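Local coordinates for protein putative malic enzyme ((S)-malate:NAD+ oxidoreductase (decarboxylating)) (Streptococcus pyogenes, PDB 2A9F) that probably catalyses the NAD-dependent oxidative decarboxylation of (S)-malate to pyruvate with the help of a divalent metal ion, at residues 328-331 / 332-336; 32-35 / 36-39; 183-186 / 187-190. One frame throughout, in Å; residues are numbered along the deposited sequence.

Contact 1: 328-331 / 332-336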
ATOM      1  N   ILE A 328       3.356  19.962   3.256  1.00 41.97           N
ATOM      2  CA  ILE A 328       4.053  19.459   4.429  1.00 44.29           C
ATOM      3  C   ILE A 328       4.769  18.138   4.196  1.00 45.06           C
ATOM      4  O   ILE A 328       5.896  17.950   4.667  1.00 45.27           O
ATOM      5  CB  ILE A 328       3.085  19.294   5.613  1.00 48.73           C
ATOM      6  CG1 ILE A 328       2.337  20.604   5.849  1.00 48.37           C
ATOM      7  CG2 ILE A 328       3.860  18.911   6.879  1.00 49.64           C
ATOM      8  CD1 ILE A 328       1.331  20.515   6.941  1.00 50.41           C
ATOM      9  N   PHE A 329       4.126  17.211   3.490  1.00 45.51           N
ATOM     10  CA  PHE A 329       4.785  15.940   3.217  1.00 46.23           C
ATOM     11  C   PHE A 329       5.780  16.098   2.082  1.00 44.94           C
ATOM     12  O   PHE A 329       6.817  15.429   2.067  1.00 43.61           O
ATOM     13  CB  PHE A 329       3.792  14.835   2.852  1.00 47.52           C
ATOM     14  CG  PHE A 329       3.123  14.199   4.035  1.00 47.81           C
ATOM     15  CD1 PHE A 329       1.880  14.644   4.472  1.00 46.83           C
ATOM     16  CD2 PHE A 329       3.726  13.137   4.696  1.00 49.06           C
ATOM     17  CE1 PHE A 329       1.247  14.040   5.536  1.00 45.74           C
ATOM     18  CE2 PHE A 329       3.098  12.523   5.769  1.00 47.92           C
ATOM     19  CZ  PHE A 329       1.855  12.979   6.188  1.00 46.75           C
ATOM     20  N   ARG A 330       5.470  16.972   1.125  1.00 44.89           N
ATOM     21  CA  ARG A 330       6.391  17.173   0.011  1.00 46.00           C
ATOM     22  C   ARG A 330       7.684  17.721   0.613  1.00 47.72           C
ATOM     23  O   ARG A 330       8.774  17.249   0.283  1.00 49.50           O
ATOM     24  CB  ARG A 330       5.814  18.143  -1.032  1.00 45.40           C
ATOM     25  CG  ARG A 330       6.860  18.704  -2.013  1.00 43.70           C
ATOM     26  CD  ARG A 330       7.816  17.620  -2.514  1.00 41.77           C
ATOM     27  NE  ARG A 330       7.164  16.673  -3.410  1.00 38.67           N
ATOM     28  CZ  ARG A 330       7.582  15.427  -3.606  1.00 33.84           C
ATOM     29  NH1 ARG A 330       8.642  14.982  -2.969  1.00 24.54           N
ATOM     30  NH2 ARG A 330       6.943  14.634  -4.446  1.00 31.40           N
ATOM     31  N   GLY A 331       7.543  18.692   1.521  1.00 47.50           N
ATOM     32  CA  GLY A 331       8.696  19.277   2.183  1.00 46.34           C
ATOM     33  C   GLY A 331       9.413  18.273   3.068  1.00 46.15           C
ATOM     34  O   GLY A 331      10.643  18.217   3.095  1.00 46.56           O
ATOM     35  N   ALA A 332       8.642  17.471   3.793  1.00 44.76           N
ATOM     36  CA  ALA A 332       9.184  16.458   4.692  1.00 43.46           C
ATOM     37  C   ALA A 332       9.906  15.346   3.922  1.00 44.04           C
ATOM     38  O   ALA A 332      10.976  14.889   4.337  1.00 43.27           O
ATOM     39  CB  ALA A 332       8.050  15.865   5.519  1.00 44.67           C
ATOM     40  N   LEU A 333       9.294  14.902   2.820  1.00 42.70           N
ATOM     41  CA  LEU A 333       9.853  13.861   1.957  1.00 42.23           C
ATOM     42  C   LEU A 333      11.173  14.348   1.367  1.00 43.89           C
ATOM     43  O   LEU A 333      12.180  13.642   1.403  1.00 42.04           O
ATOM     44  CB  LEU A 333       8.875  13.551   0.814  1.00 41.79           C
ATOM     45  CG  LEU A 333       8.113  12.214   0.742  1.00 40.06           C
ATOM     46  CD1 LEU A 333       8.310  11.381   2.005  1.00 37.54           C
ATOM     47  CD2 LEU A 333       6.637  12.501   0.476  1.00 34.62           C
ATOM     48  N   ASP A 334      11.145  15.560   0.816  1.00 44.78           N
ATOM     49  CA  ASP A 334      12.321  16.183   0.220  1.00 48.01           C
ATOM     50  C   ASP A 334      13.486  16.224   1.194  1.00 48.95           C
ATOM     51  O   ASP A 334      14.628  16.082   0.781  1.00 49.53           O
ATOM     52  CB  ASP A 334      12.023  17.623  -0.221  1.00 48.07           C
ATOM     53  CG  ASP A 334      11.115  17.688  -1.416  1.00 48.61           C
ATOM     54  OD1 ASP A 334      11.042  16.676  -2.144  1.00 51.31           O
ATOM     55  OD2 ASP A 334      10.489  18.747  -1.637  1.00 46.74           O
ATOM     56  N   ALA A 335      13.197  16.423   2.481  1.00 49.72           N
ATOM     57  CA  ALA A 335      14.259  16.502   3.484  1.00 50.06           C
ATOM     58  C   ALA A 335      14.570  15.168   4.138  1.00 50.56           C
ATOM     59  O   ALA A 335      15.573  15.039   4.843  1.00 50.07           O
ATOM     60  CB  ALA A 335      13.897  17.531   4.562  1.00 49.18           C
ATOM     61  N   ARG A 336      13.729  14.170   3.895  1.00 51.79           N
ATOM     62  CA  ARG A 336      13.933  12.859   4.500  1.00 53.12           C
ATOM     63  C   ARG A 336      13.858  13.070   6.005  1.00 54.67           C
ATOM     64  O   ARG A 336      14.727  12.628   6.756  1.00 54.46           O
ATOM     65  CB  ARG A 336      15.304  12.287   4.112  1.00 52.88           C
ATOM     66  CG  ARG A 336      15.540  12.225   2.606  1.00 54.07           C
ATOM     67  CD  ARG A 336      16.679  11.282   2.225  1.00 52.82           C
ATOM     68  NE  ARG A 336      16.756  11.111   0.775  1.00 53.09           N
ATOM     69  CZ  ARG A 336      17.760  10.506   0.149  1.00 54.14           C
ATOM     70  NH1 ARG A 336      18.773  10.016   0.849  1.00 54.15           N
ATOM     71  NH2 ARG A 336      17.757  10.392  -1.173  1.00 53.49           N
TER
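Arg330 and Asp334 form a salt bridge one turn apart on helix 325-335, with NH1 of Arg330 3.1 Å from OD1 of Asp334. The arginine reaches forward along the helix to its partner by folding: CG lies anti to the backbone N (chi1 164°), then the chain bends at chi2 and chi3, bringing CD alongside the carboxylate. The guanidinium and carboxylate planes are only 15° apart, yet the groups do not meet squarely. OD1 sits at the guanidinium edge, somewhat tilted from its plane, while NH1 approaches OD1 from above the carboxylate plane, and the N-H...O angle is a bent 141°. NH2 of the same arginine is hydrogen-bonded to Asn66, which ties the helix to the chain just before strand 67-72.

A quarter turn round the helix, Leu333 lays its CD2 4.4 Å from CB of Phe329. Both side chains also rest on Val68, and the Phe329 ring meets Phe99 edge-to-face. Beneath these side chains the backbone carries regular i to i+4 bonds, among them Leu333 N to Phe329 O at 2.6 Å. Arg336 leaves the helix with positive phi, and its N bonds back to Leu333 O at 3.0 Å and, weakly, to Ala332 O. The segment thus joins an i, i+4 salt bridge on helix 325-335 to a C-terminal Schellman motif.

Contact 2: 32-35 / 36-39; sequences TKHD and LSIA
Ser37 OG donates to His34 O over 2.6 Å, turning back on the preceding turn of helix 33-39. Its chi1 of 52° sets OG between the backbone N and the carbonyl carbon, within reach of that oxygen, which it meets from above the carbonyl plane. One residue earlier, Leu36 N bonds to Thr32 O at 2.7 Å, nearly along the C=O axis. Asp35 O is gripped twice: Ala39 N comes almost straight on at 2.9 Å, whereas Ile38 N, at 3.1 Å, stands well above the carbonyl plane.

The start of the helix is closed by a capping box. Thr32 OG1 accepts from Asp35 N at 2.9 Å and more weakly from His34 N, and Asp35 OD1 returns a weak bond from Thr32 N, with a further weak one from Lys31 N. Thr32 OG1 thus serves the first-turn amides of His34 and Asp35, which have no helical carbonyl to bond.

Farther out, the contacts are van der Waals packing. CD1 of Ile38 lies over one face of the His34 imidazole, offset toward the rim and 4.1 Å from CE1, the two side chains crossing obliquely. Leu36 folds CG against Thr32 O at 3.2 Å.

This short helix follows strand 22-26 and leads directly to Tyr40, the predicted proton donor. Ala39 leans on Val28 and Ile30 of the connecting loop, while the second subunit packs on the helix through its Leu98 against Leu36, its Leu12 against Ile38 and its Gln318 against Lys33.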
ATOM      1  N   THR A  32      10.006  -5.442 -22.653  1.00 57.92           N
ATOM      2  CA  THR A  32      10.848  -6.500 -23.210  1.00 54.60           C
ATOM      3  C   THR A  32      11.696  -7.334 -22.263  1.00 55.29           C
ATOM      4  O   THR A  32      11.979  -6.942 -21.135  1.00 54.97           O
ATOM      5  CB  THR A  32      11.850  -5.934 -24.221  1.00 54.50           C
ATOM      6  OG1 THR A  32      12.892  -5.242 -23.515  1.00 53.10           O
ATOM      7  CG2 THR A  32      11.161  -4.985 -25.199  1.00 49.36           C
ATOM      8  N   LYS A  33      12.130  -8.485 -22.769  1.00 55.62           N
ATOM      9  CA  LYS A  33      12.990  -9.396 -22.032  1.00 56.64           C
ATOM     10  C   LYS A  33      14.222  -8.611 -21.542  1.00 56.28           C
ATOM     11  O   LYS A  33      14.774  -8.890 -20.471  1.00 54.02           O
ATOM     12  CB  LYS A  33      13.442 -10.535 -22.954  1.00 58.03           C
ATOM     13  CG  LYS A  33      14.128 -11.705 -22.251  1.00 61.31           C
ATOM     14  CD  LYS A  33      13.114 -12.707 -21.697  1.00 63.71           C
ATOM     15  CE  LYS A  33      12.596 -13.665 -22.786  1.00 64.10           C
ATOM     16  NZ  LYS A  33      11.968 -12.974 -23.959  1.00 63.36           N
ATOM     17  N   HIS A  34      14.662  -7.632 -22.332  1.00 55.39           N
ATOM     18  CA  HIS A  34      15.819  -6.835 -21.944  1.00 54.13           C
ATOM     19  C   HIS A  34      15.386  -5.890 -20.833  1.00 52.92           C
ATOM     20  O   HIS A  34      16.129  -5.637 -19.889  1.00 51.09           O
ATOM     21  CB  HIS A  34      16.364  -6.033 -23.140  1.00 54.95           C
ATOM     22  CG  HIS A  34      17.625  -5.278 -22.839  1.00 56.49           C
ATOM     23  ND1 HIS A  34      17.740  -3.916 -23.021  1.00 57.10           N
ATOM     24  CD2 HIS A  34      18.826  -5.699 -22.372  1.00 56.96           C
ATOM     25  CE1 HIS A  34      18.958  -3.530 -22.680  1.00 58.15           C
ATOM     26  NE2 HIS A  34      19.636  -4.593 -22.284  1.00 57.16           N
ATOM     27  N   ASP A  35      14.170  -5.375 -20.945  1.00 51.03           N
ATOM     28  CA  ASP A  35      13.675  -4.479 -19.929  1.00 50.55           C
ATOM     29  C   ASP A  35      13.466  -5.217 -18.601  1.00 50.78           C
ATOM     30  O   ASP A  35      13.804  -4.696 -17.539  1.00 53.60           O
ATOM     31  CB  ASP A  35      12.372  -3.833 -20.397  1.00 52.12           C
ATOM     32  CG  ASP A  35      12.587  -2.795 -21.505  1.00 52.10           C
ATOM     33  OD1 ASP A  35      11.596  -2.424 -22.183  1.00 47.89           O
ATOM     34  OD2 ASP A  35      13.739  -2.337 -21.690  1.00 52.73           O
ATOM     35  N   LEU A  36      12.950  -6.438 -18.647  1.00 49.02           N
ATOM     36  CA  LEU A  36      12.689  -7.178 -17.421  1.00 48.60           C
ATOM     37  C   LEU A  36      13.951  -7.666 -16.734  1.00 50.77           C
ATOM     38  O   LEU A  36      13.926  -8.001 -15.542  1.00 50.12           O
ATOM     39  CB  LEU A  36      11.786  -8.376 -17.700  1.00 49.47           C
ATOM     40  CG  LEU A  36      10.517  -8.165 -18.527  1.00 49.13           C
ATOM     41  CD1 LEU A  36       9.974  -9.525 -18.921  1.00 51.81           C
ATOM     42  CD2 LEU A  36       9.479  -7.360 -17.762  1.00 49.76           C
ATOM     43  N   SER A  37      15.053  -7.725 -17.475  1.00 51.14           N
ATOM     44  CA  SER A  37      16.304  -8.189 -16.886  1.00 52.45           C
ATOM     45  C   SER A  37      16.948  -7.061 -16.099  1.00 53.94           C
ATOM     46  O   SER A  37      17.907  -7.263 -15.359  1.00 54.17           O
ATOM     47  CB  SER A  37      17.258  -8.704 -17.968  1.00 52.64           C
ATOM     48  OG  SER A  37      17.435  -7.763 -19.013  1.00 53.82           O
ATOM     49  N   ILE A  38      16.393  -5.872 -16.264  1.00 55.28           N
ATOM     50  CA  ILE A  38      16.876  -4.688 -15.590  1.00 57.22           C
ATOM     51  C   ILE A  38      15.917  -4.323 -14.450  1.00 58.17           C
ATOM     52  O   ILE A  38      16.346  -4.078 -13.316  1.00 60.03           O
ATOM     53  CB  ILE A  38      16.985  -3.526 -16.599  1.00 57.13           C
ATOM     54  CG1 ILE A  38      18.053  -3.864 -17.645  1.00 55.60           C
ATOM     55  CG2 ILE A  38      17.302  -2.224 -15.878  1.00 58.60           C
ATOM     56  CD1 ILE A  38      18.223  -2.819 -18.727  1.00 52.70           C
ATOM     57  N   ALA A  39      14.619  -4.308 -14.747  1.00 57.49           N
ATOM     58  CA  ALA A  39      13.609  -3.975 -13.747  1.00 56.45           C
ATOM     59  C   ALA A  39      13.293  -5.134 -12.815  1.00 56.46           C
ATOM     60  O   ALA A  39      12.762  -4.916 -11.732  1.00 57.05           O
ATOM     61  CB  ALA A  39      12.321  -3.491 -14.427  1.00 55.03           C
TER

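Contact 3: 183-186 / 187-190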
ATOM      1  N   LYS A 183      -3.439  45.458  12.277  1.00 75.08           N
ATOM      2  CA  LYS A 183      -2.315  46.273  12.715  1.00 76.02           C
ATOM      3  C   LYS A 183      -1.887  45.907  14.120  1.00 75.25           C
ATOM      4  O   LYS A 183      -1.439  46.763  14.879  1.00 75.89           O
ATOM      5  CB  LYS A 183      -2.664  47.766  12.658  1.00 77.86           C
ATOM      6  CG  LYS A 183      -2.203  48.476  11.390  1.00 78.68           C
ATOM      7  CD  LYS A 183      -2.814  47.868  10.136  1.00 77.82           C
ATOM      8  CE  LYS A 183      -2.426  48.668   8.900  1.00 77.60           C
ATOM      9  NZ  LYS A 183      -0.951  48.754   8.731  1.00 77.13           N
ATOM     10  N   LYS A 184      -2.022  44.634  14.463  1.00 74.21           N
ATOM     11  CA  LYS A 184      -1.640  44.163  15.787  1.00 72.53           C
ATOM     12  C   LYS A 184      -0.591  43.064  15.642  1.00 71.34           C
ATOM     13  O   LYS A 184      -0.398  42.537  14.558  1.00 71.18           O
ATOM     14  CB  LYS A 184      -2.877  43.625  16.508  1.00 72.18           C
ATOM     15  CG  LYS A 184      -4.069  44.574  16.457  1.00 71.35           C
ATOM     16  CD  LYS A 184      -5.338  43.988  17.096  1.00 70.54           C
ATOM     17  CE  LYS A 184      -6.510  44.964  16.997  1.00 68.21           C
ATOM     18  NZ  LYS A 184      -7.795  44.394  17.484  1.00 65.72           N
ATOM     19  N   SER A 185       0.101  42.730  16.723  1.00 71.45           N
ATOM     20  CA  SER A 185       1.093  41.662  16.665  1.00 70.94           C
ATOM     21  C   SER A 185       0.503  40.413  17.317  1.00 71.65           C
ATOM     22  O   SER A 185      -0.612  40.441  17.848  1.00 70.89           O
ATOM     23  CB  SER A 185       2.379  42.060  17.397  1.00 71.03           C
ATOM     24  OG  SER A 185       3.343  41.018  17.346  1.00 67.03           O
ATOM     25  N   LEU A 186       1.254  39.320  17.273  1.00 71.31           N
ATOM     26  CA  LEU A 186       0.798  38.070  17.859  1.00 70.29           C
ATOM     27  C   LEU A 186       1.134  38.055  19.355  1.00 70.88           C
ATOM     28  O   LEU A 186       0.710  37.161  20.091  1.00 70.27           O
ATOM     29  CB  LEU A 186       1.468  36.892  17.142  1.00 67.30           C
ATOM     30  CG  LEU A 186       0.966  35.476  17.444  1.00 66.74           C
ATOM     31  CD1 LEU A 186      -0.521  35.353  17.133  1.00 62.79           C
ATOM     32  CD2 LEU A 186       1.782  34.488  16.619  1.00 66.60           C
ATOM     33  N   ASP A 187       1.892  39.059  19.795  1.00 71.64           N
ATOM     34  CA  ASP A 187       2.293  39.174  21.194  1.00 71.53           C
ATOM     35  C   ASP A 187       1.488  40.268  21.860  1.00 70.05           C
ATOM     36  O   ASP A 187       1.735  40.605  23.010  1.00 70.93           O
ATOM     37  CB  ASP A 187       3.772  39.534  21.311  1.00 74.52           C
ATOM     38  CG  ASP A 187       4.667  38.642  20.469  1.00 76.69           C
ATOM     39  OD1 ASP A 187       5.082  37.570  20.965  1.00 77.23           O
ATOM     40  OD2 ASP A 187       4.948  39.017  19.305  1.00 77.53           O
ATOM     41  N   GLU A 188       0.544  40.837  21.123  1.00 68.30           N
ATOM     42  CA  GLU A 188      -0.301  41.896  21.648  1.00 67.42           C
ATOM     43  C   GLU A 188      -1.729  41.380  21.616  1.00 66.74           C
ATOM     44  O   GLU A 188      -2.655  42.024  22.111  1.00 66.83           O
ATOM     45  CB  GLU A 188      -0.215  43.148  20.764  1.00 70.51           C
ATOM     46  CG  GLU A 188       1.185  43.690  20.499  1.00 72.63           C
ATOM     47  CD  GLU A 188       1.179  44.848  19.501  1.00 75.24           C
ATOM     48  OE1 GLU A 188       0.549  45.892  19.793  1.00 75.93           O
ATOM     49  OE2 GLU A 188       1.799  44.711  18.418  1.00 75.70           O
ATOM     50  N   VAL A 189      -1.915  40.209  21.024  1.00 64.56           N
ATOM     51  CA  VAL A 189      -3.252  39.655  20.919  1.00 61.85           C
ATOM     52  C   VAL A 189      -3.713  38.802  22.091  1.00 60.02           C
ATOM     53  O   VAL A 189      -2.944  38.032  22.668  1.00 59.23           O
ATOM     54  CB  VAL A 189      -3.411  38.836  19.615  1.00 62.46           C
ATOM     55  CG1 VAL A 189      -3.504  39.775  18.408  1.00 60.51           C
ATOM     56  CG2 VAL A 189      -2.235  37.887  19.459  1.00 62.77           C
ATOM     57  N   SER A 190      -4.983  38.973  22.440  1.00 58.08           N
ATOM     58  CA  SER A 190      -5.619  38.212  23.502  1.00 57.49           C
ATOM     59  C   SER A 190      -6.419  37.151  22.751  1.00 56.38           C
ATOM     60  O   SER A 190      -7.455  37.443  22.146  1.00 56.82           O
ATOM     61  CB  SER A 190      -6.553  39.108  24.312  1.00 57.68           C
ATOM     62  OG  SER A 190      -7.569  39.636  23.486  1.00 59.55           O
TER
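Leu186 overlaps Val189 along its CD1 branch, which comes 3.8 Å from CG2 of the valine as the two side chains pass at a slant. They belong to the connection between helix 162-180 and strand 190-194 of the NAD-binding domain, a domain of probable Rossmann type in which this strand is followed by helix 198-210. Both apolar side chains turn to the helix they have just left: Leu186 packs on Ile175, Phe176 and Leu179, and Val189 also touches Leu179. Leu186 has CG anti to its own backbone N (chi1 -170°), which carries the isobutyl group out to that helix. CG1 of Val189 points the other way, reaching toward CB of Lys184 at 4.3 Å, and the valine also rests on Ile261.

The polar side of the turn is held lightly. Glu188 N donates to Ser185 O across 3.5 Å, a weak bond although fairly straight at 158°. The Glu188 side chain runs extended past Ser185, its CG 3.7 Å from CB of the serine. Stronger support comes from beyond the turn, where Lys214 NZ bonds Glu188 O and Ser190 OG bonds both Ile261 N and Ala259 O, fastening the start of the strand to the chain leading into strand 262-264. On the outer side, the Ser185 hydroxyl, swung anti to its backbone N at chi1 180°, gives a weak hydrogen bond to Asp187, with OG 3.2 Å from OD2.

How the contacts relate
From the N terminus the three contacts follow in series; none nests in or crosses another, and each closes a local turn of continuous chain. Contact 2 comes first, in the N-terminal domain, on the outlying helix 33-39 that packs against the second subunit. Contact 3 rounds the loop between helix 162-180 and strand 190-194, at the entry to the mixed sheet of the NAD-binding domain. Contact 1, in that same domain, lies on helix 325-335 and packs back against strand 67-72 of the N-terminal parallel sheet. Contacts 2 and 3 lie on opposite sides of the chain's centre, their own centres about 63 Å apart, with the centre of contact 1 about 32 and 31 Å from them.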